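Long-range contacts in MGS-M5 (Unidentified, PDB 4Q3N), which probably catalyses the NAD-dependent interconversion of L-lactate and pyruvate, as a member of the lactate/malate dehydrogenase family: residues A45-N49 with S60-G64; F112-L116 with E133-H137; V262-E266 with N295-N299. All coordinates share one frame; numbering follows the deposited sequence.

Contact 1 (A45-N49 with S60-G64)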
ATOM      1  N   ALA A  45      12.658   6.565  19.418  1.00 23.05           N
ATOM      2  CA  ALA A  45      12.100   7.543  18.438  1.00 22.42           C
ATOM      3  C   ALA A  45      13.150   7.905  17.367  1.00 23.09           C
ATOM      4  O   ALA A  45      12.815   7.991  16.189  1.00 23.08           O
ATOM      5  CB  ALA A  45      11.621   8.810  19.167  1.00 21.95           C
ATOM      6  N   MET A  46      14.414   8.120  17.765  1.00 23.20           N
ATOM      7  CA  MET A  46      15.472   8.362  16.756  1.00 24.48           C
ATOM      8  C   MET A  46      15.500   7.216  15.747  1.00 24.41           C
ATOM      9  O   MET A  46      15.467   7.436  14.525  1.00 24.38           O
ATOM     10  CB  MET A  46      16.842   8.490  17.381  1.00 26.43           C
ATOM     11  CG  MET A  46      16.997   9.669  18.303  1.00 28.56           C
ATOM     12  SD  MET A  46      18.522   9.505  19.228  1.00 31.39           S
ATOM     13  CE  MET A  46      18.401  10.985  20.271  1.00 36.73           C
ATOM     14  N   ASP A  47      15.524   5.988  16.249  1.00 23.11           N
ATOM     15  CA  ASP A  47      15.768   4.822  15.389  1.00 22.72           C
ATOM     16  C   ASP A  47      14.591   4.673  14.409  1.00 22.98           C
ATOM     17  O   ASP A  47      14.799   4.338  13.233  1.00 22.66           O
ATOM     18  CB  ASP A  47      15.953   3.545  16.248  1.00 23.11           C
ATOM     19  CG  ASP A  47      16.745   2.436  15.547  1.00 25.84           C
ATOM     20  OD1 ASP A  47      17.418   2.685  14.508  1.00 27.81           O
ATOM     21  OD2 ASP A  47      16.720   1.284  16.079  1.00 26.52           O
ATOM     22  N   LEU A  48      13.367   4.923  14.892  1.00 22.05           N
ATOM     23  CA  LEU A  48      12.193   4.891  13.979  1.00 21.55           C
ATOM     24  C   LEU A  48      12.273   6.025  12.976  1.00 22.39           C
ATOM     25  O   LEU A  48      12.056   5.793  11.799  1.00 22.98           O
ATOM     26  CB  LEU A  48      10.884   4.999  14.734  1.00 22.28           C
ATOM     27  CG  LEU A  48      10.431   3.810  15.595  1.00 23.72           C
ATOM     28  CD1 LEU A  48       9.049   4.178  16.219  1.00 22.41           C
ATOM     29  CD2 LEU A  48      10.311   2.533  14.764  1.00 21.53           C
ATOM     30  N   ASN A  49      12.559   7.254  13.452  1.00 21.44           N
ATOM     31  CA  ASN A  49      12.592   8.420  12.549  1.00 22.65           C
ATOM     32  C   ASN A  49      13.579   8.280  11.418  1.00 23.07           C
ATOM     33  O   ASN A  49      13.324   8.729  10.304  1.00 22.69           O
ATOM     34  CB  ASN A  49      12.917   9.719  13.311  1.00 24.31           C
ATOM     35  CG  ASN A  49      11.663  10.338  13.906  1.00 24.97           C
ATOM     36  OD1 ASN A  49      10.596  10.265  13.276  1.00 23.96           O
ATOM     37  ND2 ASN A  49      11.760  10.922  15.114  1.00 22.71           N
ATOM     38  N   SER A  60       4.960  11.951  12.085  1.00 25.59           N
ATOM     39  CA  SER A  60       5.569  12.677  13.192  0.50 27.02           C
ATOM     40  C   SER A  60       5.782  11.685  14.328  1.00 27.19           C
ATOM     41  O   SER A  60       4.818  11.093  14.829  1.00 26.65           O
ATOM     42  CB  SER A  60       4.674  13.815  13.663  0.50 28.64           C
ATOM     43  OG  SER A  60       4.800  14.944  12.835  0.50 29.90           O
ATOM     44  N   ILE A  61       7.029  11.468  14.728  1.00 25.79           N
ATOM     45  CA  ILE A  61       7.317  10.504  15.799  1.00 23.59           C
ATOM     46  C   ILE A  61       8.216  11.130  16.865  1.00 25.41           C
ATOM     47  O   ILE A  61       9.238  11.737  16.526  1.00 22.96           O
ATOM     48  CB  ILE A  61       8.028   9.229  15.258  1.00 26.68           C
ATOM     49  CG1 ILE A  61       7.242   8.617  14.082  1.00 25.83           C
ATOM     50  CG2 ILE A  61       8.269   8.188  16.433  1.00 22.30           C
ATOM     51  CD1 ILE A  61       7.962   7.348  13.522  1.00 23.61           C
ATOM     52  N   LYS A  62       7.829  11.018  18.135  1.00 23.83           N
ATOM     53  CA  LYS A  62       8.686  11.555  19.195  1.00 25.14           C
ATOM     54  C   LYS A  62       8.533  10.769  20.500  1.00 25.76           C
ATOM     55  O   LYS A  62       7.545  10.049  20.691  1.00 24.57           O
ATOM     56  CB  LYS A  62       8.352  13.017  19.445  1.00 29.11           C
ATOM     57  CG  LYS A  62       7.103  13.186  20.240  1.00 31.86           C
ATOM     58  CD  LYS A  62       6.770  14.682  20.449  1.00 37.66           C
ATOM     59  CE  LYS A  62       5.505  14.818  21.302  1.00 40.95           C
ATOM     60  NZ  LYS A  62       5.408  16.163  21.893  1.00 45.05           N
ATOM     61  N   ALA A  63       9.508  10.891  21.413  1.00 26.66           N
ATOM     62  CA  ALA A  63       9.306  10.379  22.771  1.00 26.83           C
ATOM     63  C   ALA A  63       8.517  11.451  23.494  1.00 30.14           C
ATOM     64  O   ALA A  63       8.787  12.620  23.281  1.00 31.60           O
ATOM     65  CB  ALA A  63      10.718  10.125  23.529  1.00 23.19           C
ATOM     66  N   GLY A  64       7.574  11.109  24.363  1.00 28.81           N
ATOM     67  CA  GLY A  64       6.858  12.186  25.047  1.00 29.94           C
ATOM     68  C   GLY A  64       6.543  11.862  26.490  1.00 32.86           C
ATOM     69  O   GLY A  64       7.194  10.991  27.068  1.00 31.75           O
TER
HETATM   70  O   HOH W   1       9.059  12.515  12.817  1.00 34.66           O

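Contact 2 (F112-L116 with E133-H137)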
ATOM      1  N   PHE A 112      -7.071  13.091  28.366  1.00 34.01           N
ATOM      2  CA  PHE A 112      -7.313  12.078  27.345  1.00 32.71           C
ATOM      3  C   PHE A 112      -8.764  11.622  27.331  1.00 32.21           C
ATOM      4  O   PHE A 112      -9.352  11.406  28.387  1.00 31.98           O
ATOM      5  CB  PHE A 112      -6.422  10.866  27.629  1.00 30.22           C
ATOM      6  CG  PHE A 112      -6.746   9.649  26.806  1.00 30.06           C
ATOM      7  CD1 PHE A 112      -6.321   9.545  25.508  1.00 29.16           C
ATOM      8  CD2 PHE A 112      -7.442   8.587  27.362  1.00 30.30           C
ATOM      9  CE1 PHE A 112      -6.574   8.390  24.757  1.00 28.26           C
ATOM     10  CE2 PHE A 112      -7.710   7.440  26.616  1.00 27.99           C
ATOM     11  CZ  PHE A 112      -7.264   7.340  25.323  1.00 26.93           C
ATOM     12  N   ASN A 113      -9.324  11.409  26.156  1.00 30.76           N
ATOM     13  CA  ASN A 113     -10.672  10.889  26.097  1.00 30.74           C
ATOM     14  C   ASN A 113     -10.815  10.031  24.874  1.00 30.54           C
ATOM     15  O   ASN A 113     -11.842  10.086  24.204  1.00 31.02           O
ATOM     16  CB  ASN A 113     -11.729  12.029  26.081  1.00 42.93           C
ATOM     17  CG  ASN A 113     -13.149  11.515  26.382  1.00 43.66           C
ATOM     18  OD1 ASN A 113     -13.324  10.401  26.890  1.00 41.81           O
ATOM     19  ND2 ASN A 113     -14.162  12.322  26.070  1.00 45.21           N
ATOM     20  N   GLY A 114      -9.778   9.237  24.581  1.00 28.34           N
ATOM     21  CA  GLY A 114      -9.806   8.388  23.406  1.00 28.21           C
ATOM     22  C   GLY A 114     -10.053   6.951  23.841  1.00 27.64           C
ATOM     23  O   GLY A 114     -10.717   6.680  24.847  1.00 29.36           O
ATOM     24  N   ILE A 115      -9.496   6.024  23.086  1.00 23.86           N
ATOM     25  CA  ILE A 115      -9.652   4.606  23.342  1.00 22.83           C
ATOM     26  C   ILE A 115      -8.390   4.013  23.991  1.00 25.33           C
ATOM     27  O   ILE A 115      -7.274   4.397  23.615  1.00 25.04           O
ATOM     28  CB  ILE A 115      -9.951   3.902  21.988  1.00 24.99           C
ATOM     29  CG1 ILE A 115     -11.333   4.400  21.477  1.00 26.60           C
ATOM     30  CG2 ILE A 115      -9.857   2.371  22.059  1.00 24.15           C
ATOM     31  CD1 ILE A 115     -11.496   4.017  20.001  1.00 27.21           C
ATOM     32  N   LEU A 116      -8.555   3.092  24.943  1.00 24.32           N
ATOM     33  CA  LEU A 116      -7.408   2.354  25.536  1.00 23.21           C
ATOM     34  C   LEU A 116      -7.356   0.962  24.984  1.00 22.45           C
ATOM     35  O   LEU A 116      -8.378   0.248  24.960  1.00 23.59           O
ATOM     36  CB  LEU A 116      -7.516   2.250  27.091  1.00 26.02           C
ATOM     37  CG  LEU A 116      -7.497   3.558  27.878  1.00 27.74           C
ATOM     38  CD1 LEU A 116      -7.730   3.301  29.384  1.00 27.11           C
ATOM     39  CD2 LEU A 116      -6.163   4.319  27.671  1.00 27.53           C
ATOM     40  N   GLU A 133     -10.130   1.417  36.256  1.00 33.66           N
ATOM     41  CA  GLU A 133      -9.382   2.550  36.799  1.00 34.88           C
ATOM     42  C   GLU A 133      -9.544   3.776  35.903  1.00 35.54           C
ATOM     43  O   GLU A 133      -9.292   4.902  36.325  1.00 35.44           O
ATOM     44  CB  GLU A 133      -7.911   2.194  36.957  1.00 33.39           C
ATOM     45  CG  GLU A 133      -7.655   1.012  37.929  1.00 37.61           C
ATOM     46  CD  GLU A 133      -7.987   1.385  39.382  1.00 40.27           C
ATOM     47  OE1 GLU A 133      -8.071   2.593  39.678  1.00 40.41           O
ATOM     48  OE2 GLU A 133      -8.172   0.483  40.216  1.00 40.49           O
ATOM     49  N   SER A 134      -9.955   3.559  34.658  1.00 33.47           N
ATOM     50  CA  SER A 134     -10.017   4.665  33.723  1.00 32.59           C
ATOM     51  C   SER A 134     -11.268   5.499  33.907  1.00 34.35           C
ATOM     52  O   SER A 134     -11.244   6.695  33.617  1.00 33.93           O
ATOM     53  CB  SER A 134      -9.947   4.168  32.269  1.00 31.40           C
ATOM     54  OG  SER A 134     -11.181   3.566  31.901  1.00 32.10           O
ATOM     55  N   GLY A 135     -12.365   4.893  34.362  1.00 33.55           N
ATOM     56  CA  GLY A 135     -13.615   5.646  34.468  1.00 35.00           C
ATOM     57  C   GLY A 135     -14.316   5.738  33.112  1.00 35.59           C
ATOM     58  O   GLY A 135     -15.377   6.342  32.985  1.00 37.18           O
ATOM     59  N   LEU A 136     -13.724   5.140  32.085  1.00 33.74           N
ATOM     60  CA  LEU A 136     -14.275   5.243  30.719  1.00 33.40           C
ATOM     61  C   LEU A 136     -15.327   4.194  30.480  1.00 33.13           C
ATOM     62  O   LEU A 136     -15.379   3.198  31.177  1.00 31.30           O
ATOM     63  CB  LEU A 136     -13.158   5.070  29.664  1.00 32.46           C
ATOM     64  CG  LEU A 136     -12.046   6.119  29.641  1.00 32.86           C
ATOM     65  CD1 LEU A 136     -10.911   5.703  28.694  1.00 32.31           C
ATOM     66  CD2 LEU A 136     -12.676   7.453  29.211  1.00 34.94           C
ATOM     67  N   HIS A 137     -16.137   4.385  29.448  1.00 33.76           N
ATOM     68  CA  HIS A 137     -17.114   3.376  29.101  1.00 33.83           C
ATOM     69  C   HIS A 137     -16.410   2.114  28.561  1.00 30.68           C
ATOM     70  O   HIS A 137     -15.379   2.185  27.906  1.00 30.07           O
ATOM     71  CB  HIS A 137     -18.100   3.929  28.067  1.00 35.51           C
ATOM     72  CG  HIS A 137     -19.238   3.016  27.785  1.00 37.34           C
ATOM     73  ND1 HIS A 137     -19.254   2.159  26.702  1.00 36.72           N
ATOM     74  CD2 HIS A 137     -20.410   2.822  28.441  1.00 39.08           C
ATOM     75  CE1 HIS A 137     -20.395   1.489  26.694  1.00 38.45           C
ATOM     76  NE2 HIS A 137     -21.106   1.862  27.746  1.00 39.33           N
TER

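Contact 3 (V262-E266 with N295-N299)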
ATOM      1  N   VAL A 262     -23.510 -10.623  27.157  1.00 32.98           N
ATOM      2  CA  VAL A 262     -23.684 -11.037  25.767  1.00 32.94           C
ATOM      3  C   VAL A 262     -23.637 -12.557  25.675  1.00 34.07           C
ATOM      4  O   VAL A 262     -24.577 -13.155  25.158  1.00 34.76           O
ATOM      5  CB  VAL A 262     -22.657 -10.423  24.815  1.00 31.52           C
ATOM      6  CG1 VAL A 262     -22.842 -11.054  23.418  1.00 31.40           C
ATOM      7  CG2 VAL A 262     -22.852  -8.897  24.737  1.00 31.11           C
ATOM      8  N   TYR A 263     -22.584 -13.186  26.214  1.00 33.40           N
ATOM      9  CA  TYR A 263     -22.530 -14.642  26.283  1.00 35.22           C
ATOM     10  C   TYR A 263     -23.040 -15.076  27.665  1.00 39.06           C
ATOM     11  O   TYR A 263     -23.142 -14.241  28.597  1.00 37.53           O
ATOM     12  CB  TYR A 263     -21.084 -15.140  25.987  1.00 32.96           C
ATOM     13  CG  TYR A 263     -20.694 -15.050  24.516  1.00 32.52           C
ATOM     14  CD1 TYR A 263     -20.327 -13.822  23.937  1.00 30.67           C
ATOM     15  CD2 TYR A 263     -20.715 -16.188  23.693  1.00 31.40           C
ATOM     16  CE1 TYR A 263     -19.993 -13.724  22.588  1.00 30.15           C
ATOM     17  CE2 TYR A 263     -20.355 -16.111  22.335  1.00 30.71           C
ATOM     18  CZ  TYR A 263     -20.013 -14.871  21.780  1.00 30.78           C
ATOM     19  OH  TYR A 263     -19.671 -14.775  20.440  1.00 29.88           O
ATOM     20  N   ASP A 264     -23.406 -16.336  27.863  1.00 44.57           N
ATOM     21  CA  ASP A 264     -23.981 -16.568  29.196  1.00 53.37           C
ATOM     22  C   ASP A 264     -22.939 -16.895  30.276  1.00 51.75           C
ATOM     23  O   ASP A 264     -23.291 -17.208  31.394  1.00 58.06           O
ATOM     24  CB  ASP A 264     -25.081 -17.631  29.161  1.00 60.58           C
ATOM     25  CG  ASP A 264     -24.677 -18.839  28.424  1.00 66.77           C
ATOM     26  OD1 ASP A 264     -23.494 -19.209  28.546  1.00 72.06           O
ATOM     27  OD2 ASP A 264     -25.534 -19.405  27.717  1.00 69.32           O
ATOM     28  N   CYS A 265     -21.667 -16.744  29.961  1.00 47.15           N
ATOM     29  CA  CYS A 265     -20.637 -16.806  30.984  1.00 44.62           C
ATOM     30  C   CYS A 265     -20.671 -15.553  31.868  1.00 42.51           C
ATOM     31  O   CYS A 265     -21.469 -14.652  31.612  1.00 43.31           O
ATOM     32  CB  CYS A 265     -19.276 -16.965  30.331  1.00 41.25           C
ATOM     33  SG  CYS A 265     -18.818 -15.578  29.286  1.00 39.55           S
ATOM     34  N   GLU A 266     -19.805 -15.511  32.889  1.00 41.92           N
ATOM     35  CA  GLU A 266     -19.652 -14.359  33.782  0.50 42.25           C
ATOM     36  C   GLU A 266     -19.793 -13.039  33.032  1.00 40.17           C
ATOM     37  O   GLU A 266     -19.157 -12.849  31.993  1.00 37.99           O
ATOM     38  CB  GLU A 266     -18.282 -14.408  34.483  0.50 42.11           C
ATOM     39  CG  GLU A 266     -18.215 -13.668  35.797  0.50 44.47           C
ATOM     40  CD  GLU A 266     -18.931 -14.418  36.935  0.50 46.86           C
ATOM     41  OE1 GLU A 266     -18.380 -15.396  37.487  0.50 48.23           O
ATOM     42  OE2 GLU A 266     -20.064 -14.037  37.257  0.50 49.99           O
ATOM     43  N   ASN A 295     -19.453 -23.725  24.816  1.00 31.53           N
ATOM     44  CA  ASN A 295     -20.079 -22.891  25.819  1.00 36.34           C
ATOM     45  C   ASN A 295     -19.510 -23.213  27.206  1.00 37.57           C
ATOM     46  O   ASN A 295     -19.243 -22.328  28.029  1.00 37.31           O
ATOM     47  CB  ASN A 295     -21.597 -23.083  25.811  1.00 41.19           C
ATOM     48  CG  ASN A 295     -22.334 -21.839  26.279  1.00 44.86           C
ATOM     49  OD1 ASN A 295     -21.935 -20.717  25.979  1.00 44.38           O
ATOM     50  ND2 ASN A 295     -23.392 -22.032  27.038  1.00 48.00           N
ATOM     51  N   SER A 296     -19.345 -24.503  27.448  1.00 38.33           N
ATOM     52  CA  SER A 296     -18.700 -24.969  28.665  1.00 43.14           C
ATOM     53  C   SER A 296     -17.271 -24.419  28.765  1.00 38.67           C
ATOM     54  O   SER A 296     -16.826 -23.968  29.840  1.00 37.51           O
ATOM     55  CB  SER A 296     -18.703 -26.488  28.701  1.00 48.79           C
ATOM     56  OG  SER A 296     -18.059 -26.938  29.863  1.00 56.40           O
ATOM     57  N   GLN A 297     -16.542 -24.457  27.660  1.00 35.20           N
ATOM     58  CA  GLN A 297     -15.161 -23.987  27.687  1.00 34.57           C
ATOM     59  C   GLN A 297     -15.128 -22.482  27.928  1.00 33.32           C
ATOM     60  O   GLN A 297     -14.233 -21.983  28.608  1.00 33.06           O
ATOM     61  CB  GLN A 297     -14.424 -24.353  26.391  1.00 34.17           C
ATOM     62  CG  GLN A 297     -14.187 -25.882  26.183  1.00 32.97           C
ATOM     63  CD  GLN A 297     -13.566 -26.126  24.822  1.00 32.62           C
ATOM     64  OE1 GLN A 297     -14.156 -25.795  23.781  1.00 30.92           O
ATOM     65  NE2 GLN A 297     -12.337 -26.596  24.819  1.00 32.21           N
ATOM     66  N   LEU A 298     -16.095 -21.741  27.377  1.00 30.71           N
ATOM     67  CA  LEU A 298     -16.125 -20.287  27.588  1.00 29.93           C
ATOM     68  C   LEU A 298     -16.429 -19.983  29.075  1.00 32.39           C
ATOM     69  O   LEU A 298     -15.772 -19.138  29.722  1.00 32.47           O
ATOM     70  CB  LEU A 298     -17.163 -19.616  26.640  1.00 30.54           C
ATOM     71  CG  LEU A 298     -17.135 -18.085  26.777  1.00 31.15           C
ATOM     72  CD1 LEU A 298     -15.790 -17.519  26.330  1.00 28.98           C
ATOM     73  CD2 LEU A 298     -18.328 -17.398  26.050  1.00 31.92           C
ATOM     74  N   ASN A 299     -17.390 -20.706  29.629  1.00 33.10           N
ATOM     75  CA  ASN A 299     -17.701 -20.595  31.058  1.00 35.47           C
ATOM     76  C   ASN A 299     -16.459 -20.885  31.931  1.00 37.59           C
ATOM     77  O   ASN A 299     -16.167 -20.162  32.880  1.00 37.64           O
ATOM     78  CB  ASN A 299     -18.845 -21.544  31.451  1.00 36.74           C
ATOM     79  CG  ASN A 299     -20.236 -21.112  30.887  1.00 61.80           C
ATOM     80  OD1 ASN A 299     -20.487 -19.958  30.580  1.00 61.11           O
ATOM     81  ND2 ASN A 299     -21.134 -22.073  30.772  1.00 62.85           N
TER
HETATM   82  O   HOH W   2     -23.249 -18.252  25.570  1.00 44.57           O
HETATM   83  O   HOH W   3     -18.837 -18.072  33.632  1.00 36.94           O

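Contact 1 (A45-N49 with S60-G64)
The flat amide of Asn49 reaches across to the peptide groups of Ile61. Ile61 O lies almost in the amide plane and takes a nearly straight hydrogen bond from Asn49 ND2 at 3.0 Å. Seen from the acceptor, the donor stands above the carbonyl plane, 40° out of it, and not on a lone pair. The oxygen of the same amide packs against aliphatic carbon, with Asn49 OD1 3.4 Å from Ile61 CB. Asn49 OD1 also accepts a bond from water 1, which in turn accepts from Ile61 N at 3.0 Å. Both backbone polar groups of Ile61 are thus engaged on the side of the strand that faces away from strand 30-34, one directly and one through water.

Next to this amide, toward Leu48 and Ala45, the contact is apolar. The Ile61 side chain crosses that of Leu48 at about a right angle; its CG1 is anti to the carbonyl carbon (chi1 -52°), and the extended branch carries Ile61 CD1 to 3.9 Å from Leu48 CB. One turn earlier Ala45 CB rests on the strand backbone, 3.7 Å from Ala63 N, where its small size allows close approach. Leu48 also packs on helix 13-25, while Asp47, on another face of the helix, forms a salt bridge with Lys227 of the second subunit.

The axes of helical residues 45-49 and strand residues 60-63 approach to 7.8 Å at 162°, nearly antiparallel: helix 38-49 packed on the strand that follows it, in a beta-alpha-beta crossover at the edge of the Rossmann-fold parallel sheet.

Contact 2 (F112-L116 with E133-H137)
Leu136 carries this contact, driving its branched end among Phe112, Asn113, Gly114 and Leu116. The bond from its CA to CB points toward residues 112-116, and CG, anti to the carbonyl carbon (chi1 -63°), holds the two methyls out to different partners. Leu136 CD1 meets three groups: it lies 4.0 Å from both Leu116 CD1 and Gly114 O, and approaches Phe112 CE2 obliquely at 4.2 Å. Leu136 CD2 turns instead to the amide of Asn113, 3.8 Å from Asn113 OD1. Leu116 CD1 also touches Ser134 CB, at 3.7 Å.

Leu136 N donates to Ser134 OG at 3.0 Å, an ST turn, while that hydroxyl also bonds Trp131 O; between Ser134 and Leu136, Gly135, with positive phi, takes the chain out of the helix. Across the contact, Gly114 N sits over the centre of one face of the Phe112 ring, 3.1 Å above its plane, and a CB on Gly114 would clash with Phe112 CE1.

The cluster fills the corner between the start of strand 115-118 and the end of helix 123-134, with Met108 of helix 89-109 and Val141 of strand 141-143 also packing on Leu136.

Contact 3 (V262-E266 with N295-N299)
The backbones come nearest at Cys265 and Asn299, whose CA atoms are 4.8 Å apart. Residues 262-266 form an irregular link between strands 251-258 and 270-278, laid against helical residues 295-299. Two waters join the backbone of the link to the helix: water 2 accepts from Asp264 N and donates to Asn295 OD1 at 2.8 Å, whereas water 3 accepts from Glu266 N and reaches Asn299 O only weakly.

Asn295 ND2 donates to the syn lone pair of Asp264 OD1, 3.2 Å away, with a bent N-H...O angle of 139°, and more weakly to Asp264 OD2. Carboxylate and amide planes stand 62° apart. Asn295 CG is anti to the backbone N (chi1 -152°), which swings the amide out to this partner. Replacing Asn295 with a leucine would probably leave the Asp264 carboxylate without its amide donor and water 2 without an anchor on the helix. Deeper in, Leu298 CD2 lies 3.6 Å from Tyr263 CB and 3.7 Å from Cys265 SG, and Asn299 OD1 sits close beside Cys265 CB at 3.2 Å. The hydroxyl of Tyr263 reaches on to Val286 O and Leu288 N.

The chemistry is therefore split: an apolar seam of buried Tyr263, Cys265 and Leu298 is bordered by an amide-carboxylate bond and bridging waters, while residues 262-266 and 295-299 share no direct backbone-to-backbone hydrogen bond.

In the fold
From the N terminus, contact 1 closes first, returning the chain from helix 38-49 to the edge strand 60-63. Contact 2 follows, closing the loop that runs through strand 115-118 and helix 123-134 toward strand 141-143, at the other end of the same parallel sheet; the two centres are 25 Å apart. Contact 3 comes last and encloses strands 270-278 and 281-285, tying the connection after strand 251-258 to helix 292-311 in the C-terminal family region. All three are in series: none nests in or crosses another. Contacts 1 and 3 lie on opposite sides of the chain's centre, with contact 2 about 11 Å from contact 3 at the nearest atoms.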